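Local coordinates for protein phosphoserine aminotransferase (Bacillus alcalophilus, PDB 2BIE) that catalyses the reversible, pyridoxal-phosphate-dependent transamination that interconverts 3-phosphohydroxypyruvate and phosphoserine in serine biosynthesis, working as a homodimer, at residues A[80-85]-A[108-113]. Numbering follows the deposited sequence. Where two conformers were deposited one is given.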
ATOM      1  N   GLN A  80       7.360  -8.769  -3.235  1.00 10.67           N
ATOM      2  CA  GLN A  80       8.694  -9.235  -2.870  1.00 10.96           C
ATOM      3  C   GLN A  80       9.070 -10.485  -3.651  1.00 10.29           C
ATOM      4  O   GLN A  80      10.264 -10.695  -3.930  1.00 10.75           O
ATOM      5  CB  GLN A  80       8.770  -9.476  -1.355  1.00 10.34           C
ATOM      6  CG  GLN A  80       8.631  -8.212  -0.520  1.00 10.28           C
ATOM      7  CD  GLN A  80       9.661  -7.186  -0.950  1.00 11.29           C
ATOM      8  OE1 GLN A  80      10.867  -7.443  -0.863  1.00 13.08           O
ATOM      9  NE2 GLN A  80       9.211  -6.029  -1.449  1.00 11.27           N
ATOM     10  N   PHE A  81       8.120 -11.307  -4.048  1.00 10.44           N
ATOM     11  CA  PHE A  81       8.457 -12.513  -4.822  1.00 10.66           C
ATOM     12  C   PHE A  81       9.166 -12.128  -6.117  1.00 10.83           C
ATOM     13  O   PHE A  81      10.020 -12.901  -6.540  1.00 11.23           O
ATOM     14  CB  PHE A  81       7.231 -13.321  -5.191  1.00 11.71           C
ATOM     15  CG  PHE A  81       6.398 -13.901  -4.058  1.00 11.06           C
ATOM     16  CD1 PHE A  81       5.081 -14.279  -4.280  1.00 10.11           C
ATOM     17  CD2 PHE A  81       6.935 -14.074  -2.791  1.00 10.32           C
ATOM     18  CE1 PHE A  81       4.315 -14.874  -3.307  1.00 10.98           C
ATOM     19  CE2 PHE A  81       6.186 -14.680  -1.790  1.00 10.32           C
ATOM     20  CZ  PHE A  81       4.906 -15.063  -2.063  1.00 10.73           C
ATOM     21  N   THR A  82       8.846 -10.989  -6.720  1.00 10.65           N
ATOM     22  CA  THR A  82       9.569 -10.548  -7.919  1.00 11.71           C
ATOM     23  C   THR A  82      10.712  -9.588  -7.589  1.00 11.11           C
ATOM     24  O   THR A  82      11.803  -9.655  -8.206  1.00 12.38           O
ATOM     25  CB  THR A  82       8.593  -9.983  -8.985  1.00 12.52           C
ATOM     26  OG1 THR A  82       9.358  -9.818 -10.224  1.00 13.90           O
ATOM     27  CG2 THR A  82       8.003  -8.631  -8.676  1.00 13.59           C
ATOM     28  N   MET A  83      10.557  -8.709  -6.596  1.00 11.32           N
ATOM     29  CA  MET A  83      11.601  -7.729  -6.300  1.00 12.10           C
ATOM     30  C   MET A  83      12.856  -8.456  -5.851  1.00 11.62           C
ATOM     31  O   MET A  83      13.976  -8.029  -6.200  1.00 12.16           O
ATOM     32  CB  MET A  83      11.038  -6.708  -5.320  0.70 12.50           C
ATOM     33  CG  MET A  83      11.917  -5.502  -5.070  0.70 11.12           C
ATOM     34  SD  MET A  83      11.030  -4.332  -4.059  0.70 12.16           S
ATOM     35  CE  MET A  83      12.228  -3.059  -3.716  0.70 13.90           C
ATOM     36  N   LEU A  84      12.770  -9.551  -5.108  1.00 11.04           N
ATOM     37  CA  LEU A  84      13.980 -10.257  -4.634  1.00 11.36           C
ATOM     38  C   LEU A  84      14.775 -10.738  -5.823  1.00 11.39           C
ATOM     39  O   LEU A  84      15.939 -10.344  -5.948  1.00 12.45           O
ATOM     40  CB  LEU A  84      13.578 -11.365  -3.640  1.00 14.31           C
ATOM     41  CG  LEU A  84      14.651 -12.501  -3.504  1.00 18.85           C
ATOM     42  CD1 LEU A  84      15.808 -11.949  -2.726  1.00 24.01           C
ATOM     43  CD2 LEU A  84      13.970 -13.735  -2.930  1.00 21.67           C
ATOM     44  N   PRO A  85      14.284 -11.562  -6.732  1.00 11.87           N
ATOM     45  CA  PRO A  85      15.101 -11.976  -7.884  1.00 12.68           C
ATOM     46  C   PRO A  85      15.488 -10.845  -8.827  1.00 14.58           C
ATOM     47  O   PRO A  85      16.551 -10.833  -9.434  1.00 14.17           O
ATOM     48  CB  PRO A  85      14.266 -13.043  -8.592  1.00 13.49           C
ATOM     49  CG  PRO A  85      12.863 -12.782  -8.129  1.00 12.47           C
ATOM     50  CD  PRO A  85      13.012 -12.283  -6.731  1.00 12.59           C
ATOM     51  N   LEU A 108       8.695 -19.103  -6.084  1.00 10.62           N
ATOM     52  CA  LEU A 108       9.540 -19.719  -7.125  1.00 10.73           C
ATOM     53  C   LEU A 108       9.105 -19.292  -8.518  1.00 10.83           C
ATOM     54  O   LEU A 108       9.949 -18.995  -9.376  1.00 13.25           O
ATOM     55  CB  LEU A 108       9.477 -21.237  -6.969  1.00 11.31           C
ATOM     56  CG  LEU A 108      10.009 -22.074  -8.119  1.00 12.20           C
ATOM     57  CD1 LEU A 108      11.514 -21.890  -8.279  1.00 16.10           C
ATOM     58  CD2 LEU A 108       9.728 -23.556  -7.898  1.00 14.59           C
ATOM     59  N   LYS A 109       7.775 -19.287  -8.753  1.00 11.95           N
ATOM     60  CA  LYS A 109       7.235 -18.942 -10.070  1.00 12.30           C
ATOM     61  C   LYS A 109       7.755 -17.585 -10.539  1.00 12.66           C
ATOM     62  O   LYS A 109       8.137 -17.375 -11.683  1.00 13.68           O
ATOM     63  CB  LYS A 109       5.699 -18.946 -10.054  1.00 14.41           C
ATOM     64  CG  LYS A 109       5.096 -18.375 -11.331  1.00 18.85           C
ATOM     65  CD  LYS A 109       3.584 -18.488 -11.299  1.00 29.53           C
ATOM     66  CE  LYS A 109       2.953 -17.875 -12.554  1.00 37.57           C
ATOM     67  NZ  LYS A 109       1.743 -17.115 -12.135  1.00 55.37           N
ATOM     68  N   GLU A 110       7.838 -16.596  -9.634  1.00 11.63           N
ATOM     69  CA  GLU A 110       8.277 -15.260 -10.042  1.00 10.95           C
ATOM     70  C   GLU A 110       9.759 -15.242 -10.381  1.00 12.17           C
ATOM     71  O   GLU A 110      10.180 -14.516 -11.283  1.00 13.62           O
ATOM     72  CB  GLU A 110       7.967 -14.227  -8.939  1.00 11.72           C
ATOM     73  CG  GLU A 110       6.466 -14.046  -8.783  1.00 12.02           C
ATOM     74  CD  GLU A 110       5.702 -13.796 -10.078  1.00 12.09           C
ATOM     75  OE1 GLU A 110       6.109 -12.854 -10.806  1.00 13.47           O
ATOM     76  OE2 GLU A 110       4.666 -14.502 -10.279  1.00 12.67           O
ATOM     77  N   ALA A 111      10.564 -16.014  -9.652  1.00 12.55           N
ATOM     78  CA  ALA A 111      11.978 -16.106  -9.963  1.00 11.86           C
ATOM     79  C   ALA A 111      12.215 -16.733 -11.337  1.00 13.32           C
ATOM     80  O   ALA A 111      13.116 -16.306 -12.070  1.00 14.21           O
ATOM     81  CB  ALA A 111      12.736 -16.854  -8.858  1.00 13.56           C
ATOM     82  N   LYS A 112      11.369 -17.704 -11.672  1.00 13.91           N
ATOM     83  CA  LYS A 112      11.532 -18.377 -12.959  1.00 16.36           C
ATOM     84  C   LYS A 112      11.387 -17.431 -14.134  1.00 18.90           C
ATOM     85  O   LYS A 112      11.944 -17.662 -15.199  1.00 20.15           O
ATOM     86  CB  LYS A 112      10.480 -19.466 -13.139  1.00 20.73           C
ATOM     87  CG  LYS A 112      10.725 -20.677 -12.285  1.00 24.98           C
ATOM     88  CD  LYS A 112       9.918 -21.879 -12.812  1.00 32.64           C
ATOM     89  CE  LYS A 112      10.312 -23.136 -12.057  1.00 34.39           C
ATOM     90  NZ  LYS A 112       9.273 -24.206 -12.059  1.00 39.91           N
ATOM     91  N   LEU A 113      10.615 -16.389 -13.921  1.00 19.39           N
ATOM     92  CA  LEU A 113      10.450 -15.396 -14.985  1.00 21.22           C
ATOM     93  C   LEU A 113      11.707 -14.575 -15.173  1.00 22.89           C
ATOM     94  O   LEU A 113      11.836 -13.915 -16.233  1.00 32.00           O
ATOM     95  CB  LEU A 113       9.301 -14.397 -14.690  1.00 24.99           C
ATOM     96  CG  LEU A 113       7.920 -15.055 -14.762  1.00 31.27           C
ATOM     97  CD1 LEU A 113       6.793 -14.145 -14.225  1.00 35.23           C
ATOM     98  CD2 LEU A 113       7.618 -15.505 -16.201  1.00 40.20           C
TER
HETATM   99  O   HOH W   1       8.723 -12.133 -11.584  1.00 12.68           O
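E110 reaches across to the turn of F81 and T82, an example of an acidic side chain used first for its methylenes and then for its carboxylate. Its CB lies 3.4 Å from F81 O, and its CG rests 3.7 Å from F81 CB. CG is anti to the carbonyl carbon (chi1 -67°), and the bend at chi2 (-50°) folds the chain alongside T82, with OE1 4.2 Å from T82 CB. A water ties this corner together: it accepts from T82 OG1 at 2.8 Å and donates to both E110 O and E110 OE1, joining the helices where direct bonds are lacking. The other carboxylate oxygen, OE2, is hydrogen-bonded to T223 OG1 of the second subunit, which would restrain the group's rotation. One turn on, P85 sets CB and CG against A111, with CG 3.9 Å from A111 CA and CB 4.1 Å from A111 CB. The axes of segments 80-85 and 108-112 approach to 8.2 Å at 43°. Of the F81 side chain only CB takes part; its ring leads away to the pyridoxal phosphate, near the cofactor-binding D173 and W103. Helices 76-88 and 102-112 thus pack side by side on the mixed seven-stranded sheet of the large domain, characteristic of fold type I aminotransferases, P85 and A111 both meeting Y145 of strand 143-149, while P222 of the second subunit packs on T82 and E110.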